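Local atomic coordinates of alternansucrase (Leuconostoc mesenteroides, PDB entry 6HVG), a protein that belongs to glycoside hydrolase family 70, with a TIM-barrel-type core, a bound calcium ion and flanking repeats of the choline-binding kind. Residues L940-V945 with V1006-G1011; L814-D819 with K856-G861; Q862-D867 with L881-F886; T820-Y825 with S1042-E1047. One frame throughout, in Å; residues are numbered along the deposited sequence.

Interaction 4 pairs two adjacent parallel strands of the barrel, while interactions 1 and 3 are antiparallel pairs in one large sheet, about 16 Å apart between centres. Interaction 2 joins the loop before strand 821-825 to the turn leading from helix 844-857 into strand 862-866 of that sheet. It touches all three others, most closely interaction 3, through the hydrogen bonds of Arg-885. All four contacts are mainly buried, but interaction 3 reaches the surface at Ala-865, and Leu-940 and Val-1010 of interaction 1 are partly exposed. The chemistry follows position: backbone bonds and aromatic faces in interaction 1, mixed pairs in interaction 3, thin van der Waals touching in interaction 2, a water-bridged ion pair in interaction 4.

Interaction 1: L940-V945 with V1006-G1011; sequences LYRALV and VWVPVG
A chi1 of -68° sets CG of Trp-1007 anti to its own carbonyl carbon and lays the indole beneath the neighbouring strand, where Ala-943 CB sits squarely over the six-membered ring, 3.8 Å from its centroid. Arg-942 leaves its strand differently: CG lies between the backbone N and the carbonyl carbon (chi1 65°) and the chain bends again at chi2, running alongside Val-1008. Val-1008 CG2 lies over one face of the guanidinium, toward its rim, 3.4 Å from Arg-942 NE. The planar group is held from several directions: NH1 reaches back 3.1 Å to Ala-943 O and also meets Tyr-955 O, while NE makes a salt bridge with Asp-958. Between strands 940-947 and 1003-1009 of the large antiparallel sheet, Arg-942 and Val-1008 form a hydrogen-bonded pair, N to O in both directions. Beyond the Ala-943/Trp-1007 pair the register slips at a classic beta bulge: Leu-944 and Val-945 both face Val-1006, whose O takes a 2.8 Å bond from Leu-944 N and a weak one of 3.4 Å from Val-945 N. Val-1006 N donates to Val-945 O. At the far end Pro-1009 CB lies over the face of the Tyr-941 ring, 4.2 Å from the centroid, and Val-1010 CG1 packs 3.6 Å from Arg-942 CB. Phe-974 and Phe-980 meet the indole of Trp-1007 edge-to-face, and Tyr-857 of helix 844-857 touches Arg-942, Val-1008 and Pro-1009.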
loop_
_atom_site.group_PDB
_atom_site.type_symbol
_atom_site.label_atom_id
_atom_site.label_comp_id
_atom_site.label_asym_id
_atom_site.label_seq_id
_atom_site.Cartn_x
_atom_site.Cartn_y
_atom_site.Cartn_z
ATOM N N LEU A 940 -12.467 -22.413 -47.619
ATOM C CA LEU A 940 -12.842 -23.264 -46.504
ATOM C C LEU A 940 -12.031 -22.880 -45.299
ATOM O O LEU A 940 -10.797 -22.745 -45.383
ATOM C CB LEU A 940 -12.600 -24.733 -46.830
ATOM C CG LEU A 940 -13.326 -25.736 -45.932
ATOM C CD1 LEU A 940 -14.832 -25.666 -46.165
ATOM C CD2 LEU A 940 -12.854 -27.161 -46.166
ATOM N N TYR A 941 -12.726 -22.692 -44.181
ATOM C CA TYR A 941 -12.095 -22.377 -42.903
ATOM C C TYR A 941 -12.413 -23.485 -41.876
ATOM O O TYR A 941 -13.447 -24.128 -41.955
ATOM C CB TYR A 941 -12.575 -21.011 -42.398
ATOM C CG TYR A 941 -11.849 -19.838 -43.008
ATOM C CD1 TYR A 941 -12.119 -19.418 -44.299
ATOM C CD2 TYR A 941 -10.890 -19.143 -42.291
ATOM C CE1 TYR A 941 -11.440 -18.356 -44.857
ATOM C CE2 TYR A 941 -10.213 -18.073 -42.843
ATOM C CZ TYR A 941 -10.492 -17.690 -44.132
ATOM O OH TYR A 941 -9.797 -16.633 -44.664
ATOM N N ARG A 942 -11.489 -23.713 -40.942
ATOM C CA ARG A 942 -11.687 -24.679 -39.861
ATOM C C ARG A 942 -11.395 -24.077 -38.500
ATOM O O ARG A 942 -10.554 -23.198 -38.370
ATOM C CB ARG A 942 -10.808 -25.916 -40.056
ATOM C CG ARG A 942 -9.292 -25.710 -39.983
ATOM C CD ARG A 942 -8.734 -25.879 -38.586
ATOM N NE ARG A 942 -7.268 -25.918 -38.573
ATOM C CZ ARG A 942 -6.536 -26.060 -37.469
ATOM N NH1 ARG A 942 -7.114 -26.124 -36.267
ATOM N NH2 ARG A 942 -5.214 -26.140 -37.541
ATOM N N ALA A 943 -12.104 -24.558 -37.489
ATOM C CA ALA A 943 -11.949 -24.062 -36.131
ATOM C C ALA A 943 -10.606 -24.434 -35.531
ATOM O O ALA A 943 -10.135 -25.533 -35.714
ATOM C CB ALA A 943 -13.084 -24.597 -35.255
ATOM N N LEU A 944 -10.000 -23.477 -34.846
ATOM C CA LEU A 944 -8.831 -23.717 -34.020
ATOM C C LEU A 944 -9.250 -23.985 -32.563
ATOM O O LEU A 944 -8.669 -24.829 -31.872
ATOM C CB LEU A 944 -7.923 -22.487 -34.071
ATOM C CG LEU A 944 -6.565 -22.593 -33.375
ATOM C CD1 LEU A 944 -5.585 -23.400 -34.229
ATOM C CD2 LEU A 944 -6.014 -21.205 -33.114
ATOM N N VAL A 945 -10.290 -23.284 -32.134
ATOM C CA VAL A 945 -10.712 -23.238 -30.749
ATOM C C VAL A 945 -12.213 -22.929 -30.717
ATOM O O VAL A 945 -12.653 -21.948 -31.329
ATOM C CB VAL A 945 -9.886 -22.149 -30.019
ATOM C CG1 VAL A 945 -10.674 -21.436 -28.923
ATOM C CG2 VAL A 945 -8.599 -22.750 -29.458
ATOM N N VAL A 1006 -12.509 -19.409 -32.569
ATOM C CA VAL A 1006 -11.433 -18.978 -33.431
ATOM C C VAL A 1006 -11.372 -19.879 -34.654
ATOM O O VAL A 1006 -11.408 -21.105 -34.534
ATOM C CB VAL A 1006 -10.071 -19.007 -32.723
ATOM C CG1 VAL A 1006 -9.002 -18.391 -33.624
ATOM C CG2 VAL A 1006 -10.139 -18.243 -31.413
ATOM N N TRP A 1007 -11.255 -19.258 -35.832
ATOM C CA TRP A 1007 -11.275 -19.971 -37.091
ATOM C C TRP A 1007 -10.062 -19.599 -37.947
ATOM O O TRP A 1007 -9.631 -18.430 -38.009
ATOM C CB TRP A 1007 -12.563 -19.659 -37.835
ATOM C CG TRP A 1007 -13.758 -20.235 -37.159
ATOM C CD1 TRP A 1007 -14.407 -19.728 -36.099
ATOM C CD2 TRP A 1007 -14.447 -21.426 -37.517
ATOM N NE1 TRP A 1007 -15.467 -20.531 -35.756
ATOM C CE2 TRP A 1007 -15.504 -21.587 -36.617
ATOM C CE3 TRP A 1007 -14.261 -22.383 -38.505
ATOM C CZ2 TRP A 1007 -16.374 -22.663 -36.674
ATOM C CZ3 TRP A 1007 -15.135 -23.456 -38.566
ATOM C CH2 TRP A 1007 -16.176 -23.584 -37.660
ATOM N N VAL A 1008 -9.515 -20.600 -38.619
ATOM C CA VAL A 1008 -8.355 -20.414 -39.458
ATOM C C VAL A 1008 -8.609 -21.064 -40.817
ATOM O O VAL A 1008 -9.402 -21.996 -40.917
ATOM C CB VAL A 1008 -7.075 -21.002 -38.792
ATOM C CG1 VAL A 1008 -6.786 -20.318 -37.458
ATOM C CG2 VAL A 1008 -7.183 -22.518 -38.599
ATOM N N PRO A 1009 -7.916 -20.591 -41.862
ATOM C CA PRO A 1009 -8.075 -21.229 -43.148
ATOM C C PRO A 1009 -7.462 -22.618 -43.194
ATOM O O PRO A 1009 -6.343 -22.799 -42.700
ATOM C CB PRO A 1009 -7.330 -20.296 -44.126
ATOM C CG PRO A 1009 -6.733 -19.209 -43.340
ATOM C CD PRO A 1009 -6.986 -19.451 -41.896
ATOM N N VAL A 1010 -8.178 -23.572 -43.807
ATOM C CA VAL A 1010 -7.635 -24.895 -44.040
ATOM C C VAL A 1010 -6.594 -24.812 -45.120
ATOM O O VAL A 1010 -6.634 -23.908 -45.939
ATOM C CB VAL A 1010 -8.692 -25.943 -44.468
ATOM C CG1 VAL A 1010 -9.895 -25.903 -43.546
ATOM C CG2 VAL A 1010 -9.111 -25.757 -45.907
ATOM N N GLY A 1011 -5.690 -25.789 -45.121
ATOM C CA GLY A 1011 -4.636 -25.895 -46.124
ATOM C C GLY A 1011 -3.341 -25.213 -45.742
ATOM O O GLY A 1011 -2.485 -24.986 -46.595
#

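Interaction 2: L814-D819 with K856-G861; sequences LLTNKD and KYVSGG
From Leu-815 to Lys-818 and from Val-858 to Gly-861 the two irregular backbones run in roughly the same direction, 25° apart, with Thr-816 CA 6.3 Å from Val-858 CA. Val-858 points toward the other backbone. Its CG2 lies 4.3 Å from Thr-816 CG2 and 4.1 Å from Leu-815 O. Lys-818 covers the other end: with CG anti to the backbone N (chi1 -174°) and the next two torsions also extended, its aliphatic chain passes beside the two glycines, CD being 3.7 Å from Gly-860 O and 4.1 Å from Gly-861 CA. The loop between helix 807-814 and strand 821-825 thus meets the turn that leads from helix 844-857 to strand 862-866. Arg-885, from strand 881-885, spans the pair by bonding Thr-816 O through NH1 and Gly-860 O through NE. The direct contact is thin van der Waals touching, carbon against methyl and carbonyl oxygen; no hydrogen bond joins the two segments directly, and Arg-885 supplies a polar link between them.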
loop_
_atom_site.group_PDB
_atom_site.type_symbol
_atom_site.label_atom_id
_atom_site.label_comp_id
_atom_site.label_asym_id
_atom_site.label_seq_id
_atom_site.Cartn_x
_atom_site.Cartn_y
_atom_site.Cartn_z
ATOM N N LEU A 814 -5.378 -10.781 -27.237
ATOM C CA LEU A 814 -4.012 -10.298 -27.067
ATOM C C LEU A 814 -3.115 -10.761 -28.194
ATOM O O LEU A 814 -2.315 -9.985 -28.720
ATOM C CB LEU A 814 -3.414 -10.786 -25.746
ATOM C CG LEU A 814 -2.053 -10.196 -25.414
ATOM C CD1 LEU A 814 -2.199 -8.742 -24.993
ATOM C CD2 LEU A 814 -1.377 -10.999 -24.313
ATOM N N LEU A 815 -3.269 -12.027 -28.560
ATOM C CA LEU A 815 -2.352 -12.695 -29.484
ATOM C C LEU A 815 -2.681 -12.515 -30.959
ATOM O O LEU A 815 -1.888 -12.908 -31.801
ATOM C CB LEU A 815 -2.276 -14.188 -29.157
ATOM C CG LEU A 815 -1.706 -14.512 -27.768
ATOM C CD1 LEU A 815 -1.861 -15.983 -27.459
ATOM C CD2 LEU A 815 -0.249 -14.106 -27.620
ATOM N N THR A 816 -3.836 -11.922 -31.272
ATOM C CA THR A 816 -4.217 -11.595 -32.661
ATOM C C THR A 816 -4.213 -10.089 -32.969
ATOM O O THR A 816 -4.385 -9.697 -34.117
ATOM C CB THR A 816 -5.621 -12.148 -32.998
ATOM O OG1 THR A 816 -6.598 -11.663 -32.057
ATOM C CG2 THR A 816 -5.608 -13.652 -32.960
ATOM N N ASN A 817 -4.028 -9.238 -31.961
ATOM C CA ASN A 817 -4.004 -7.787 -32.189
ATOM C C ASN A 817 -2.799 -7.325 -33.013
ATOM O O ASN A 817 -1.639 -7.671 -32.713
ATOM C CB ASN A 817 -4.010 -7.024 -30.852
ATOM C CG ASN A 817 -5.417 -6.764 -30.305
ATOM O OD1 ASN A 817 -6.410 -6.944 -30.989
ATOM N ND2 ASN A 817 -5.489 -6.331 -29.040
ATOM N N LYS A 818 -3.088 -6.505 -34.015
ATOM C CA LYS A 818 -2.067 -5.808 -34.770
ATOM C C LYS A 818 -1.464 -4.645 -33.947
ATOM O O LYS A 818 -2.094 -4.101 -33.037
ATOM C CB LYS A 818 -2.672 -5.266 -36.065
ATOM C CG LYS A 818 -1.695 -4.619 -37.036
ATOM C CD LYS A 818 -2.391 -4.219 -38.329
ATOM C CE LYS A 818 -1.669 -3.089 -39.044
ATOM N NZ LYS A 818 -0.278 -3.436 -39.434
ATOM N N ASP A 819 -0.228 -4.287 -34.271
ATOM C CA ASP A 819 0.484 -3.168 -33.652
ATOM C C ASP A 819 0.616 -3.331 -32.131
ATOM O O ASP A 819 0.184 -2.474 -31.363
ATOM C CB ASP A 819 -0.181 -1.826 -34.018
ATOM C CG ASP A 819 0.079 -1.403 -35.454
ATOM O OD1 ASP A 819 1.221 -1.589 -35.944
ATOM O OD2 ASP A 819 -0.854 -0.853 -36.100
ATOM N N LYS A 856 1.749 -19.155 -37.585
ATOM C CA LYS A 856 1.241 -19.615 -38.883
ATOM C C LYS A 856 0.352 -18.608 -39.608
ATOM O O LYS A 856 0.446 -18.456 -40.831
ATOM C CB LYS A 856 0.408 -20.889 -38.700
ATOM C CG LYS A 856 1.188 -22.189 -38.657
ATOM C CD LYS A 856 0.251 -23.372 -38.441
ATOM C CE LYS A 856 0.696 -24.610 -39.200
ATOM N NZ LYS A 856 2.028 -25.103 -38.766
ATOM N N TYR A 857 -0.553 -17.964 -38.872
ATOM C CA TYR A 857 -1.630 -17.228 -39.522
ATOM C C TYR A 857 -1.680 -15.716 -39.287
ATOM O O TYR A 857 -2.257 -14.992 -40.094
ATOM C CB TYR A 857 -2.978 -17.807 -39.111
ATOM C CG TYR A 857 -3.097 -19.310 -39.223
ATOM C CD1 TYR A 857 -3.451 -19.911 -40.427
ATOM C CD2 TYR A 857 -2.885 -20.119 -38.134
ATOM C CE1 TYR A 857 -3.601 -21.281 -40.519
ATOM C CE2 TYR A 857 -3.010 -21.484 -38.224
ATOM C CZ TYR A 857 -3.385 -22.069 -39.422
ATOM O OH TYR A 857 -3.487 -23.428 -39.527
ATOM N N VAL A 858 -1.096 -15.218 -38.199
ATOM C CA VAL A 858 -1.324 -13.831 -37.803
ATOM C C VAL A 858 -0.448 -12.842 -38.563
ATOM O O VAL A 858 0.723 -12.671 -38.261
ATOM C CB VAL A 858 -1.194 -13.661 -36.293
ATOM C CG1 VAL A 858 -1.304 -12.200 -35.893
ATOM C CG2 VAL A 858 -2.282 -14.474 -35.603
ATOM N N SER A 859 -1.036 -12.210 -39.578
ATOM C CA SER A 859 -0.400 -11.096 -40.286
ATOM C C SER A 859 -1.439 -10.280 -41.029
ATOM O O SER A 859 -2.605 -10.668 -41.080
ATOM C CB SER A 859 0.668 -11.582 -41.264
ATOM O OG SER A 859 1.466 -10.479 -41.712
ATOM N N GLY A 860 -1.006 -9.163 -41.613
ATOM C CA GLY A 860 -1.877 -8.294 -42.368
ATOM C C GLY A 860 -2.701 -7.371 -41.513
ATOM O O GLY A 860 -2.551 -7.299 -40.295
ATOM N N GLY A 861 -3.607 -6.668 -42.167
ATOM C CA GLY A 861 -4.435 -5.685 -41.505
ATOM C C GLY A 861 -5.395 -6.297 -40.508
ATOM O O GLY A 861 -5.534 -7.521 -40.431
#

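Interaction 3: Q862-D867 with L881-F886; sequences QTMATD and LTSVRF
Gln-862 reaches diagonally across to the neighbouring strand, to Ser-883, which pairs with Met-864; its NE2 donates to Ser-883 OG at 3.0 Å with the hydroxyl oxygen in the amide plane. An extended chain (CG anti to the backbone N, chi1 180°) takes the amide that far. On the same face Arg-885 crosses beside it, CD 3.6 Å from Gln-862 CB, and further along Met-864 CG meets Leu-881 CD1 at 4.0 Å, with Thr-866 CG2 resting 3.8 Å from Leu-881 CB. The opposite face carries Thr-863, whose CG2 touches the edge of the Phe-886 ring 3.7 Å from CZ, and Ala-865 beside Thr-882. The backbones keep these partners in step: Thr-863 with Val-884 and Ala-865 with Thr-882 are hydrogen-bonded antiparallel pairs, the joining of two consecutive strands in a beta hairpin with a long connection. Ala-865 O accepts Thr-882 N at 2.8 Å and, weakly, Thr-882 OG1 at 3.5 Å. A second shell fixes the polar end of Gln-862: OE1 takes the N-H of Lys-818 and NE2 also meets Asn-817 OD1, while Arg-885 turns its guanidinium toward the same 814-819 loop. Strand 862-866 follows helix 844-857 in the chain and has strand 735-736 along its other edge; strand 881-885 continues the sheet to strand 910-915, and Leu-930 of strand 927-931 packs on Thr-882 and Val-884.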
loop_
_atom_site.group_PDB
_atom_site.type_symbol
_atom_site.label_atom_id
_atom_site.label_comp_id
_atom_site.label_asym_id
_atom_site.label_seq_id
_atom_site.Cartn_x
_atom_site.Cartn_y
_atom_site.Cartn_z
ATOM N N GLN A 862 -6.065 -5.441 -39.744
ATOM C CA GLN A 862 -7.037 -5.897 -38.753
ATOM C C GLN A 862 -8.344 -5.158 -38.888
ATOM O O GLN A 862 -8.377 -4.015 -39.357
ATOM C CB GLN A 862 -6.484 -5.708 -37.345
ATOM C CG GLN A 862 -7.420 -6.150 -36.235
ATOM C CD GLN A 862 -6.741 -6.220 -34.885
ATOM O OE1 GLN A 862 -5.640 -5.708 -34.703
ATOM N NE2 GLN A 862 -7.369 -6.934 -33.955
ATOM N N THR A 863 -9.426 -5.835 -38.509
ATOM C CA THR A 863 -10.696 -5.164 -38.212
ATOM C C THR A 863 -11.222 -5.701 -36.903
ATOM O O THR A 863 -10.824 -6.767 -36.433
ATOM C CB THR A 863 -11.811 -5.378 -39.258
ATOM O OG1 THR A 863 -12.084 -6.778 -39.390
ATOM C CG2 THR A 863 -11.437 -4.781 -40.613
ATOM N N MET A 864 -12.107 -4.917 -36.317
ATOM C CA MET A 864 -12.710 -5.242 -35.056
ATOM C C MET A 864 -14.078 -4.567 -35.047
ATOM O O MET A 864 -14.210 -3.385 -35.401
ATOM C CB MET A 864 -11.833 -4.769 -33.896
ATOM C CG MET A 864 -12.204 -5.368 -32.555
ATOM S SD MET A 864 -11.181 -4.777 -31.166
ATOM C CE MET A 864 -9.713 -5.747 -31.400
ATOM N N ALA A 865 -15.093 -5.338 -34.669
ATOM C CA ALA A 865 -16.479 -4.883 -34.648
ATOM C C ALA A 865 -17.206 -5.627 -33.538
ATOM O O ALA A 865 -16.673 -6.567 -32.958
ATOM C CB ALA A 865 -17.152 -5.148 -35.981
ATOM N N THR A 866 -18.407 -5.172 -33.221
ATOM C CA THR A 866 -19.240 -5.819 -32.211
ATOM C C THR A 866 -20.677 -5.737 -32.632
ATOM O O THR A 866 -21.089 -4.763 -33.278
ATOM C CB THR A 866 -19.141 -5.170 -30.801
ATOM O OG1 THR A 866 -19.443 -3.772 -30.870
ATOM C CG2 THR A 866 -17.751 -5.366 -30.162
ATOM N N ASP A 867 -21.439 -6.758 -32.262
ATOM C CA ASP A 867 -22.864 -6.731 -32.474
ATOM C C ASP A 867 -23.461 -5.855 -31.383
ATOM O O ASP A 867 -24.201 -6.328 -30.535
ATOM C CB ASP A 867 -23.432 -8.142 -32.430
ATOM C CG ASP A 867 -24.910 -8.184 -32.769
ATOM O OD1 ASP A 867 -25.394 -7.306 -33.528
ATOM O OD2 ASP A 867 -25.585 -9.077 -32.222
ATOM N N LEU A 881 -17.954 -9.787 -29.963
ATOM C CA LEU A 881 -16.881 -9.062 -30.659
ATOM C C LEU A 881 -16.266 -9.919 -31.763
ATOM O O LEU A 881 -15.976 -11.082 -31.547
ATOM C CB LEU A 881 -15.799 -8.619 -29.668
ATOM C CG LEU A 881 -14.553 -7.913 -30.230
ATOM C CD1 LEU A 881 -14.165 -6.712 -29.386
ATOM C CD2 LEU A 881 -13.378 -8.861 -30.307
ATOM N N THR A 882 -16.079 -9.324 -32.934
ATOM C CA THR A 882 -15.495 -10.018 -34.056
ATOM C C THR A 882 -14.209 -9.342 -34.508
ATOM O O THR A 882 -14.221 -8.197 -34.941
ATOM C CB THR A 882 -16.488 -10.129 -35.228
ATOM O OG1 THR A 882 -17.000 -8.841 -35.576
ATOM C CG2 THR A 882 -17.631 -11.039 -34.845
ATOM N N SER A 883 -13.104 -10.072 -34.382
ATOM C CA SER A 883 -11.761 -9.576 -34.724
ATOM C C SER A 883 -11.157 -10.472 -35.781
ATOM O O SER A 883 -11.145 -11.695 -35.620
ATOM C CB SER A 883 -10.838 -9.535 -33.493
ATOM O OG SER A 883 -9.578 -8.956 -33.790
ATOM N N VAL A 884 -10.645 -9.853 -36.843
ATOM C CA VAL A 884 -10.133 -10.549 -38.013
ATOM C C VAL A 884 -8.751 -10.040 -38.371
ATOM O O VAL A 884 -8.492 -8.867 -38.210
ATOM C CB VAL A 884 -11.040 -10.320 -39.253
ATOM C CG1 VAL A 884 -10.410 -10.907 -40.509
ATOM C CG2 VAL A 884 -12.432 -10.903 -39.008
ATOM N N ARG A 885 -7.876 -10.928 -38.834
ATOM C CA ARG A 885 -6.633 -10.557 -39.506
ATOM C C ARG A 885 -6.666 -11.200 -40.908
ATOM O O ARG A 885 -7.054 -12.348 -41.046
ATOM C CB ARG A 885 -5.393 -11.032 -38.717
ATOM C CG ARG A 885 -5.062 -10.263 -37.419
ATOM C CD ARG A 885 -4.672 -8.765 -37.602
ATOM N NE ARG A 885 -3.267 -8.540 -37.947
ATOM C CZ ARG A 885 -2.248 -8.713 -37.104
ATOM N NH1 ARG A 885 -2.436 -9.098 -35.846
ATOM N NH2 ARG A 885 -1.010 -8.501 -37.524
ATOM N N PHE A 886 -6.197 -10.485 -41.933
ATOM C CA PHE A 886 -6.358 -10.904 -43.330
ATOM C C PHE A 886 -5.272 -11.783 -44.000
ATOM O O PHE A 886 -5.607 -12.561 -44.886
ATOM C CB PHE A 886 -6.565 -9.668 -44.195
ATOM C CG PHE A 886 -7.711 -8.815 -43.766
ATOM C CD1 PHE A 886 -9.011 -9.296 -43.815
ATOM C CD2 PHE A 886 -7.490 -7.532 -43.294
ATOM C CE1 PHE A 886 -10.081 -8.507 -43.416
ATOM C CE2 PHE A 886 -8.554 -6.735 -42.896
ATOM C CZ PHE A 886 -9.860 -7.226 -42.959
#

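Interaction 4: T820-Y825 with S1042-E1047; sequences TVPRVY and SNVIYE
Asn-1043 meets strand 821-825 through its backbone O, 3.6 Å from Pro-822 CD, while Val-821 CG1 lies near its CB; its OD1 bonds Thr-1080 OG1. Val-1044 turns its two methyls to Pro-822 and Val-824, CG2 standing 4.2 Å from Pro-822 CG. At Ile-1045 the parallel pairing begins: its N donates to Pro-822 O, and its O accepts Val-824 N at 2.9 Å. The side chain crosses Val-821 at about a right angle, CG1 to CG1 at 3.8 Å, with Arg-823 CG beside its CB. These are neighbouring strands of the parallel barrel sheet, flanked by strands 745-747 and 1081-1083. Tyr-1046, on the other side of the sheet, sets CD1 4.1 Å from Val-824 CB. Glu-1047 then gives its N to Val-824 O at 2.8 Å and, with CG anti to the backbone N (chi1 -175°), lays its carboxylate over a guanidinium face of Arg-823, the two planes 14° apart. The ion pair is long, Arg-823 NH2 to Glu-1047 OE2 being 3.8 Å, and no N-H points at that oxygen. A water bridges the two groups, accepting from Arg-823 NE at 2.7 Å and donating to Glu-1047 OE1. Charge, stacking and this one bridging water thus probably hold the two groups together, while their direct hydrogen-bonding or ionic partners lie outside the pair: Glu-1083 for Arg-823 NH1, and His-752 ND1 for Glu-1047 OE2.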
loop_
_atom_site.group_PDB
_atom_site.type_symbol
_atom_site.label_atom_id
_atom_site.label_comp_id
_atom_site.label_asym_id
_atom_site.label_seq_id
_atom_site.Cartn_x
_atom_site.Cartn_y
_atom_site.Cartn_z
ATOM N N THR A 820 1.206 -4.440 -31.718
ATOM C CA THR A 820 1.628 -4.650 -30.334
ATOM C C THR A 820 2.651 -5.788 -30.280
ATOM O O THR A 820 2.611 -6.684 -31.133
ATOM C CB THR A 820 0.431 -5.003 -29.404
ATOM O OG1 THR A 820 0.811 -4.841 -28.031
ATOM C CG2 THR A 820 -0.038 -6.431 -29.595
ATOM N N VAL A 821 3.538 -5.759 -29.288
ATOM C CA VAL A 821 4.289 -6.936 -28.912
ATOM C C VAL A 821 3.600 -7.566 -27.710
ATOM O O VAL A 821 3.684 -7.046 -26.603
ATOM C CB VAL A 821 5.724 -6.602 -28.510
ATOM C CG1 VAL A 821 6.430 -7.870 -28.023
ATOM C CG2 VAL A 821 6.496 -5.932 -29.644
ATOM N N PRO A 822 2.878 -8.670 -27.906
ATOM C CA PRO A 822 2.203 -9.249 -26.735
ATOM C C PRO A 822 3.174 -9.856 -25.731
ATOM O O PRO A 822 4.247 -10.296 -26.113
ATOM C CB PRO A 822 1.308 -10.323 -27.337
ATOM C CG PRO A 822 1.964 -10.670 -28.623
ATOM C CD PRO A 822 2.559 -9.395 -29.140
ATOM N N ARG A 823 2.808 -9.827 -24.454
ATOM C CA ARG A 823 3.560 -10.513 -23.422
ATOM C C ARG A 823 2.709 -11.559 -22.716
ATOM O O ARG A 823 1.556 -11.302 -22.357
ATOM C CB ARG A 823 4.115 -9.545 -22.398
ATOM C CG ARG A 823 5.111 -10.227 -21.473
ATOM C CD ARG A 823 5.799 -9.242 -20.546
ATOM N NE ARG A 823 4.855 -8.676 -19.604
ATOM C CZ ARG A 823 5.172 -7.817 -18.652
ATOM N NH1 ARG A 823 6.432 -7.435 -18.501
ATOM N NH2 ARG A 823 4.212 -7.348 -17.859
ATOM N N VAL A 824 3.304 -12.735 -22.536
ATOM C CA VAL A 824 2.637 -13.859 -21.921
ATOM C C VAL A 824 3.199 -14.137 -20.523
ATOM O O VAL A 824 4.429 -14.195 -20.318
ATOM C CB VAL A 824 2.803 -15.126 -22.775
ATOM C CG1 VAL A 824 2.095 -16.298 -22.118
ATOM C CG2 VAL A 824 2.264 -14.901 -24.178
ATOM N N TYR A 825 2.294 -14.314 -19.569
ATOM C CA TYR A 825 2.670 -14.457 -18.161
ATOM C C TYR A 825 2.816 -15.929 -17.808
ATOM O O TYR A 825 1.882 -16.709 -17.951
ATOM C CB TYR A 825 1.603 -13.766 -17.262
ATOM C CG TYR A 825 1.812 -13.918 -15.764
ATOM C CD1 TYR A 825 3.061 -13.738 -15.192
ATOM C CD2 TYR A 825 0.758 -14.256 -14.913
ATOM C CE1 TYR A 825 3.247 -13.886 -13.822
ATOM C CE2 TYR A 825 0.937 -14.390 -13.545
ATOM C CZ TYR A 825 2.181 -14.210 -13.008
ATOM O OH TYR A 825 2.369 -14.368 -11.661
ATOM N N SER A 1042 5.808 -9.334 -34.980
ATOM C CA SER A 1042 6.204 -10.742 -35.044
ATOM C C SER A 1042 6.904 -11.240 -33.784
ATOM O O SER A 1042 7.220 -12.424 -33.690
ATOM C CB SER A 1042 7.095 -10.978 -36.258
ATOM O OG SER A 1042 6.461 -10.497 -37.440
ATOM N N ASN A 1043 7.157 -10.344 -32.826
ATOM C CA ASN A 1043 7.757 -10.718 -31.553
ATOM C C ASN A 1043 6.747 -11.078 -30.495
ATOM O O ASN A 1043 5.614 -10.653 -30.540
ATOM C CB ASN A 1043 8.618 -9.589 -31.032
ATOM C CG ASN A 1043 9.857 -9.402 -31.856
ATOM O OD1 ASN A 1043 10.839 -10.124 -31.676
ATOM N ND2 ASN A 1043 9.817 -8.450 -32.789
ATOM N N VAL A 1044 7.170 -11.914 -29.558
ATOM C CA VAL A 1044 6.385 -12.240 -28.369
ATOM C C VAL A 1044 7.339 -12.313 -27.183
ATOM O O VAL A 1044 8.356 -13.023 -27.239
ATOM C CB VAL A 1044 5.686 -13.592 -28.506
ATOM C CG1 VAL A 1044 4.910 -13.897 -27.239
ATOM C CG2 VAL A 1044 4.775 -13.601 -29.713
ATOM N N ILE A 1045 7.011 -11.595 -26.114
ATOM C CA ILE A 1045 7.797 -11.656 -24.884
ATOM C C ILE A 1045 7.150 -12.637 -23.935
ATOM O O ILE A 1045 5.933 -12.677 -23.827
ATOM C CB ILE A 1045 7.861 -10.295 -24.181
ATOM C CG1 ILE A 1045 8.416 -9.230 -25.120
ATOM C CG2 ILE A 1045 8.747 -10.374 -22.953
ATOM C CD1 ILE A 1045 8.224 -7.829 -24.619
ATOM N N TYR A 1046 7.957 -13.425 -23.258
ATOM C CA TYR A 1046 7.453 -14.320 -22.247
ATOM C C TYR A 1046 8.005 -13.848 -20.931
ATOM O O TYR A 1046 9.225 -13.822 -20.735
ATOM C CB TYR A 1046 7.902 -15.738 -22.527
ATOM C CG TYR A 1046 7.475 -16.780 -21.532
ATOM C CD1 TYR A 1046 6.149 -17.144 -21.407
ATOM C CD2 TYR A 1046 8.403 -17.429 -20.742
ATOM C CE1 TYR A 1046 5.751 -18.118 -20.509
ATOM C CE2 TYR A 1046 8.016 -18.412 -19.850
ATOM C CZ TYR A 1046 6.687 -18.749 -19.734
ATOM O OH TYR A 1046 6.318 -19.724 -18.842
ATOM N N GLU A 1047 7.104 -13.441 -20.046
ATOM C CA GLU A 1047 7.486 -13.063 -18.702
ATOM C C GLU A 1047 7.488 -14.339 -17.915
ATOM O O GLU A 1047 6.421 -14.835 -17.532
ATOM C CB GLU A 1047 6.450 -12.115 -18.172
ATOM C CG GLU A 1047 6.792 -11.550 -16.814
ATOM C CD GLU A 1047 5.609 -10.819 -16.216
ATOM O OE1 GLU A 1047 4.473 -11.184 -16.557
ATOM O OE2 GLU A 1047 5.810 -9.876 -15.436
HETATM O O HOH W 1 2.754 -10.226 -18.864
#